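Local coordinates for uncharacterized protein (Bacteroides ovatus, PDB 4DQA), which is of unknown function but probably binds carbohydrate, pairing an N-terminal BT_3987-like domain with a concanavalin A-like lectin/glucanase domain, at residues 147-152 and 266-271; 168-173 and 221-226. One frame throughout, in Å; residues are numbered along the deposited sequence. Where two conformers were deposited one is given.

Contact 1: residues 147-152 and 266-271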
loop_
_atom_site.group_PDB
_atom_site.type_symbol
_atom_site.label_atom_id
_atom_site.label_comp_id
_atom_site.label_asym_id
_atom_site.label_seq_id
_atom_site.Cartn_x
_atom_site.Cartn_y
_atom_site.Cartn_z
ATOM N N ASN A 147 -16.458 -5.434 21.020
ATOM C CA ASN A 147 -16.529 -6.758 21.643
ATOM C C ASN A 147 -16.534 -7.883 20.594
ATOM O O ASN A 147 -17.380 -8.776 20.598
ATOM C CB ASN A 147 -17.721 -6.886 22.589
ATOM C CG ASN A 147 -17.524 -7.986 23.613
ATOM O OD1 ASN A 147 -16.401 -8.257 24.043
ATOM N ND2 ASN A 147 -18.612 -8.625 24.010
ATOM N N HIS A 148 -15.567 -7.791 19.687
ATOM C CA HIS A 148 -15.315 -8.749 18.618
ATOM C C HIS A 148 -13.900 -9.247 18.653
ATOM O O HIS A 148 -12.953 -8.520 18.969
ATOM C CB HIS A 148 -15.629 -8.096 17.263
ATOM C CG HIS A 148 -17.060 -7.732 17.137
ATOM N ND1 HIS A 148 -17.556 -6.532 17.570
ATOM C CD2 HIS A 148 -18.128 -8.473 16.775
ATOM C CE1 HIS A 148 -18.873 -6.513 17.413
ATOM N NE2 HIS A 148 -19.236 -7.681 16.933
ATOM N N TYR A 149 -13.745 -10.522 18.313
ATOM C CA TYR A 149 -12.461 -11.183 18.315
ATOM C C TYR A 149 -12.235 -11.895 16.990
ATOM O O TYR A 149 -13.194 -12.292 16.295
ATOM C CB TYR A 149 -12.379 -12.237 19.431
ATOM C CG TYR A 149 -13.307 -13.409 19.237
ATOM C CD1 TYR A 149 -12.901 -14.518 18.505
ATOM C CD2 TYR A 149 -14.581 -13.418 19.781
ATOM C CE1 TYR A 149 -13.759 -15.592 18.306
ATOM C CE2 TYR A 149 -15.437 -14.522 19.569
ATOM C CZ TYR A 149 -15.005 -15.574 18.834
ATOM O OH TYR A 149 -15.850 -16.665 18.610
ATOM N N ILE A 150 -10.955 -12.067 16.649
ATOM C CA ILE A 150 -10.523 -13.083 15.709
ATOM C C ILE A 150 -9.493 -13.940 16.405
ATOM O O ILE A 150 -8.470 -13.419 16.870
ATOM C CB ILE A 150 -9.920 -12.489 14.441
ATOM C CG1 ILE A 150 -10.839 -11.455 13.810
ATOM C CG2 ILE A 150 -9.626 -13.600 13.451
ATOM C CD1 ILE A 150 -10.219 -10.730 12.642
ATOM N N SER A 151 -9.787 -15.227 16.529
ATOM C CA SER A 151 -8.869 -16.218 17.093
ATOM C C SER A 151 -8.065 -16.804 15.932
ATOM O O SER A 151 -8.632 -17.359 15.000
ATOM C CB SER A 151 -9.639 -17.326 17.798
ATOM O OG SER A 151 -8.814 -18.441 18.175
ATOM N N VAL A 152 -6.740 -16.694 16.008
ATOM C CA VAL A 152 -5.815 -17.159 14.961
ATOM C C VAL A 152 -4.901 -18.268 15.432
ATOM O O VAL A 152 -4.221 -18.165 16.453
ATOM C CB VAL A 152 -4.934 -15.979 14.503
ATOM C CG1 VAL A 152 -3.879 -16.448 13.517
ATOM C CG2 VAL A 152 -5.766 -14.857 13.943
ATOM N N ILE A 266 -6.986 -11.177 17.809
ATOM C CA ILE A 266 -7.125 -9.796 17.359
ATOM C C ILE A 266 -8.389 -9.233 17.998
ATOM O O ILE A 266 -9.446 -9.868 17.992
ATOM C CB ILE A 266 -7.245 -9.704 15.814
ATOM C CG1 ILE A 266 -5.962 -10.237 15.179
ATOM C CG2 ILE A 266 -7.531 -8.271 15.377
ATOM C CD1 ILE A 266 -6.115 -10.607 13.712
ATOM N N GLY A 267 -8.282 -8.064 18.623
ATOM C CA GLY A 267 -9.450 -7.304 19.047
ATOM C C GLY A 267 -10.050 -7.603 20.402
ATOM O O GLY A 267 -10.740 -6.739 20.942
ATOM N N ARG A 268 -9.841 -8.806 20.938
ATOM C CA ARG A 268 -10.494 -9.235 22.183
ATOM C C ARG A 268 -9.904 -10.592 22.533
ATOM O O ARG A 268 -9.751 -11.423 21.639
ATOM C CB ARG A 268 -12.011 -9.352 21.972
ATOM C CG ARG A 268 -12.790 -10.015 23.084
ATOM C CD ARG A 268 -14.244 -10.194 22.703
ATOM N NE ARG A 268 -14.993 -10.961 23.685
ATOM C CZ ARG A 268 -16.219 -11.449 23.505
ATOM N NH1 ARG A 268 -16.843 -11.277 22.341
ATOM N NH2 ARG A 268 -16.798 -12.120 24.492
ATOM N N ILE A 269 -9.503 -10.780 23.791
ATOM C CA ILE A 269 -8.890 -12.027 24.242
ATOM C C ILE A 269 -10.045 -12.872 24.738
ATOM O O ILE A 269 -10.368 -12.923 25.935
ATOM C CB ILE A 269 -7.837 -11.822 25.338
ATOM C CG1 ILE A 269 -6.886 -10.685 24.958
ATOM C CG2 ILE A 269 -7.051 -13.106 25.492
ATOM C CD1 ILE A 269 -6.050 -10.190 26.146
ATOM N N TYR A 270 -10.718 -13.525 23.805
ATOM C CA TYR A 270 -11.980 -14.194 24.144
ATOM C C TYR A 270 -11.773 -15.288 25.203
ATOM O O TYR A 270 -10.906 -16.143 25.051
ATOM C CB TYR A 270 -12.545 -14.794 22.852
ATOM C CG TYR A 270 -13.929 -15.436 22.917
ATOM C CD1 TYR A 270 -14.935 -14.938 23.707
ATOM C CD2 TYR A 270 -14.211 -16.535 22.107
ATOM C CE1 TYR A 270 -16.209 -15.553 23.738
ATOM C CE2 TYR A 270 -15.461 -17.120 22.128
ATOM C CZ TYR A 270 -16.440 -16.606 22.920
ATOM O OH TYR A 270 -17.695 -17.197 22.964
ATOM N N GLY A 271 -12.572 -15.236 26.259
ATOM C CA GLY A 271 -12.512 -16.266 27.294
ATOM C C GLY A 271 -11.414 -16.086 28.332
ATOM O O GLY A 271 -11.240 -16.945 29.202
HETATM O O HOH W 1 -13.545 -5.823 20.364
HETATM O O HOH W 2 -18.297 -16.957 19.733
#

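Contact 2: residues 168-173 and 221-226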
loop_
_atom_site.group_PDB
_atom_site.type_symbol
_atom_site.label_atom_id
_atom_site.label_comp_id
_atom_site.label_asym_id
_atom_site.label_seq_id
_atom_site.Cartn_x
_atom_site.Cartn_y
_atom_site.Cartn_z
ATOM N N LEU A 168 -3.649 -0.566 10.712
ATOM C CA LEU A 168 -4.277 0.756 10.795
ATOM C C LEU A 168 -5.396 0.634 11.823
ATOM O O LEU A 168 -6.224 -0.294 11.759
ATOM C CB LEU A 168 -4.874 1.190 9.458
ATOM C CG LEU A 168 -3.859 1.447 8.361
ATOM C CD1 LEU A 168 -4.520 1.388 6.971
ATOM C CD2 LEU A 168 -3.129 2.769 8.554
ATOM N N ILE A 169 -5.430 1.572 12.770
ATOM C CA ILE A 169 -6.439 1.572 13.828
ATOM C C ILE A 169 -7.051 2.947 13.996
ATOM O O ILE A 169 -6.457 3.976 13.715
ATOM C CB ILE A 169 -5.874 1.105 15.201
ATOM C CG1 ILE A 169 -4.856 2.110 15.739
ATOM C CG2 ILE A 169 -5.288 -0.290 15.061
ATOM C CD1 ILE A 169 -4.439 1.801 17.168
ATOM N N ASN A 170 -8.292 2.926 14.472
ATOM C CA ASN A 170 -9.044 4.129 14.784
ATOM C C ASN A 170 -9.883 3.816 16.001
ATOM O O ASN A 170 -10.810 3.010 15.944
ATOM C CB ASN A 170 -9.922 4.531 13.601
ATOM C CG ASN A 170 -10.594 5.864 13.803
ATOM O OD1 ASN A 170 -11.029 6.179 14.903
ATOM N ND2 ASN A 170 -10.644 6.676 12.752
ATOM N N VAL A 171 -9.527 4.428 17.122
ATOM C CA VAL A 171 -10.130 4.092 18.402
ATOM C C VAL A 171 -11.390 4.914 18.671
ATOM O O VAL A 171 -11.366 6.151 18.590
ATOM C CB VAL A 171 -9.119 4.369 19.533
ATOM C CG1 VAL A 171 -9.697 3.988 20.875
ATOM C CG2 VAL A 171 -7.840 3.603 19.297
ATOM N N ASP A 172 -12.482 4.226 19.017
ATOM C CA ASP A 172 -13.704 4.908 19.404
ATOM C C ASP A 172 -13.606 5.478 20.822
ATOM O O ASP A 172 -14.011 6.628 21.089
ATOM C CB ASP A 172 -14.912 3.971 19.311
ATOM C CG ASP A 172 -15.359 3.708 17.876
ATOM O OD1 ASP A 172 -15.168 4.575 17.005
ATOM O OD2 ASP A 172 -15.946 2.638 17.639
ATOM N N TYR A 173 -13.114 4.647 21.735
ATOM C CA TYR A 173 -12.841 5.049 23.103
ATOM C C TYR A 173 -11.873 4.077 23.744
ATOM O O TYR A 173 -11.740 2.926 23.322
ATOM C CB TYR A 173 -14.121 5.133 23.936
ATOM C CG TYR A 173 -14.920 3.867 24.137
ATOM C CD1 TYR A 173 -15.893 3.496 23.234
ATOM C CD2 TYR A 173 -14.765 3.107 25.294
ATOM C CE1 TYR A 173 -16.683 2.370 23.463
ATOM C CE2 TYR A 173 -15.557 1.989 25.539
ATOM C CZ TYR A 173 -16.501 1.627 24.620
ATOM O OH TYR A 173 -17.297 0.526 24.933
ATOM N N ASN A 221 -10.899 8.708 17.379
ATOM C CA ASN A 221 -11.481 9.232 16.147
ATOM C C ASN A 221 -10.408 9.762 15.200
ATOM O O ASN A 221 -10.591 10.799 14.556
ATOM C CB ASN A 221 -12.510 10.333 16.454
ATOM C CG ASN A 221 -13.364 10.697 15.242
ATOM O OD1 ASN A 221 -13.668 9.853 14.396
ATOM N ND2 ASN A 221 -13.747 11.957 15.155
ATOM N N ARG A 222 -9.286 9.038 15.140
ATOM C CA ARG A 222 -8.161 9.388 14.277
ATOM C C ARG A 222 -7.527 8.087 13.805
ATOM O O ARG A 222 -7.277 7.181 14.612
ATOM C CB ARG A 222 -7.153 10.227 15.064
ATOM C CG ARG A 222 -5.924 10.549 14.302
ATOM C CD ARG A 222 -5.182 11.664 14.924
ATOM N NE ARG A 222 -3.872 11.766 14.302
ATOM C CZ ARG A 222 -2.974 12.684 14.607
ATOM N NH1 ARG A 222 -3.256 13.610 15.522
ATOM N NH2 ARG A 222 -1.800 12.671 13.994
ATOM N N TRP A 223 -7.251 7.982 12.507
ATOM C CA TRP A 223 -6.493 6.839 12.009
ATOM C C TRP A 223 -5.010 6.976 12.334
ATOM O O TRP A 223 -4.419 8.027 12.124
ATOM C CB TRP A 223 -6.662 6.675 10.504
ATOM C CG TRP A 223 -7.994 6.121 10.135
ATOM C CD1 TRP A 223 -9.078 6.808 9.654
ATOM C CD2 TRP A 223 -8.403 4.759 10.270
ATOM N NE1 TRP A 223 -10.130 5.940 9.482
ATOM C CE2 TRP A 223 -9.744 4.686 9.871
ATOM C CE3 TRP A 223 -7.758 3.589 10.687
ATOM C CZ2 TRP A 223 -10.447 3.473 9.870
ATOM C CZ3 TRP A 223 -8.455 2.401 10.682
ATOM C CH2 TRP A 223 -9.797 2.353 10.291
ATOM N N TYR A 224 -4.441 5.872 12.819
ATOM C CA TYR A 224 -3.009 5.720 13.019
ATOM C C TYR A 224 -2.537 4.426 12.402
ATOM O O TYR A 224 -3.231 3.400 12.492
ATOM C CB TYR A 224 -2.675 5.634 14.499
ATOM C CG TYR A 224 -2.910 6.866 15.329
ATOM C CD1 TYR A 224 -1.960 7.849 15.409
ATOM C CD2 TYR A 224 -4.081 7.023 16.056
ATOM C CE1 TYR A 224 -2.167 8.971 16.192
ATOM C CE2 TYR A 224 -4.304 8.115 16.831
ATOM C CZ TYR A 224 -3.351 9.093 16.909
ATOM O OH TYR A 224 -3.577 10.189 17.730
ATOM N N HIS A 225 -1.343 4.436 11.826
ATOM C CA HIS A 225 -0.680 3.177 11.531
ATOM C C HIS A 225 0.198 2.815 12.713
ATOM O O HIS A 225 0.988 3.662 13.173
ATOM C CB HIS A 225 0.166 3.275 10.270
ATOM C CG HIS A 225 0.719 1.960 9.846
ATOM N ND1 HIS A 225 2.027 1.582 10.084
ATOM C CD2 HIS A 225 0.134 0.915 9.205
ATOM C CE1 HIS A 225 2.214 0.360 9.618
ATOM N NE2 HIS A 225 1.084 -0.065 9.078
ATOM N N VAL A 226 0.056 1.603 13.217
ATOM C CA VAL A 226 0.832 1.164 14.369
ATOM C C VAL A 226 1.563 -0.118 14.023
ATOM O O VAL A 226 1.053 -0.964 13.300
ATOM C CB VAL A 226 -0.015 0.981 15.634
ATOM C CG1 VAL A 226 -0.743 2.299 16.004
ATOM C CG2 VAL A 226 -1.003 -0.154 15.503
HETATM O O HOH W 3 -12.152 9.122 11.952
HETATM O O HOH W 4 -7.787 6.637 17.110
#

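Contact 1: residues 147-152 and 266-271
The carbonyl oxygen of Ile-150 takes the amide of Ile-266 in the shortest direct hydrogen bond between the two segments, Ile-266 N to Ile-150 O at 2.8 Å. The return bond, from Ile-150 N to Ile-266 O, completes an antiparallel hydrogen-bonded pair. Beyond it Gly-267, at positive phi, turns the chain away from strand pairing, and side chains take over. Arg-268 runs out extended, CG anti to the backbone N (chi1 170°), which carries its guanidinium between two partners: Tyr-270 CD1 lies over one face and, in one of two modelled conformers and so less certainly, Asn-147 OD1 over the opposite one. Although this OD1 comes within 3.1 Å of Arg-268 NE, the N-H does not aim at it; NH1 makes a weak, bent bond to Asn-147 O, and NH2 forms a salt bridge with Glu-276. Next to this layer the rings of Tyr-149 and Tyr-270 form an offset stack, centroids 4.3 Å apart and planes at 12°. Tyr-270 CB also sits over the Tyr-149 face, 4.2 Å from its centroid, as a CH-pi contact. Water 2 joins the two hydroxyls, closer to Tyr-149 OH, and water 1 bridges His-148 N to Gly-267 O. Strand 264-266 forms one margin of a five-stranded antiparallel sheet, with 150-152 between it and strand 337-340, where Thr-340 OG1 bonds Tyr-149 O. Ile-150 and Ile-266 turn their side chains to the same face and meet Tyr-316 of strand 312-316, so this pair faces the other sheet of the lectin-like domain.

Contact 2: residues 168-173 and 221-226
Asn-170 lays its side chain across the indole of Trp-223. Its CB stands 3.6 Å from the centroid of the six-membered ring and only 7° off the normal, a CH-pi contact over the middle of the face. From there CG, anti to the backbone N (chi1 -173°), heads for the backbone of Arg-222, and the amide stands almost upright on the indole, the planes 87° apart. OD1 reaches the start of the partner segment, 3.3 Å from Asn-221 CA. ND2 stays above the pyrrole side, 3.4 Å from Trp-223 NE1; both are donors, so this is packing, and ND2 instead donates one N-H to water 3, which, in one of two modelled conformers of Asn-221, donates to Asn-221 OD1. The same indole has Leu-168 O near its plane at one edge and Leu-168 CB beside CE3, while Leu-168 CD2 extends to the edge of the His-225 ring, 3.7 Å from His-225 CB. On the other face of the sheet Ile-169 CD1 meets Val-226 CG1 at 3.9 Å. Ile-169 and Tyr-224 form an antiparallel hydrogen-bonded pair, Ile-169 N to Tyr-224 O at 2.9 Å. Toward Asn-221 the strands part: water 4 takes the proton of Val-171 N and donates to Arg-222 O, before Asn-221 N closes directly on Val-171 O. Backbone bonds from Leu-168 to Ser-284 and from Asn-170 to Lys-282 continue the sheet into strand 282-289. Water 4 thus carries the pairing over the gap between direct bonds on either side, while Asn-170 is held in two ways, by apolar contact of CB with the indole and by a water-mediated polar link through its amide.

From the N terminus the chain first builds the BT_3987-like domain, then enters the lectin-like domain with strand 141-146, a member of its eight-stranded sheet, and reaches 147-152. Strand 163-171 follows with 168-173, and after 47 further residues 221-226 returns to close the inner loop as contact 2. Another stretch, including strands 236-241 and 244-250, leads to 266-271, where contact 1 closes the outer loop of 113 residues. The closures nest and do not cross. Contact 1 joins strands of a five-stranded antiparallel sheet, contact 2 those of the eight-stranded one, and strands 282-289 and 312-316 of the latter meet Ile-266. The centres lie 18 Å apart, without direct touch.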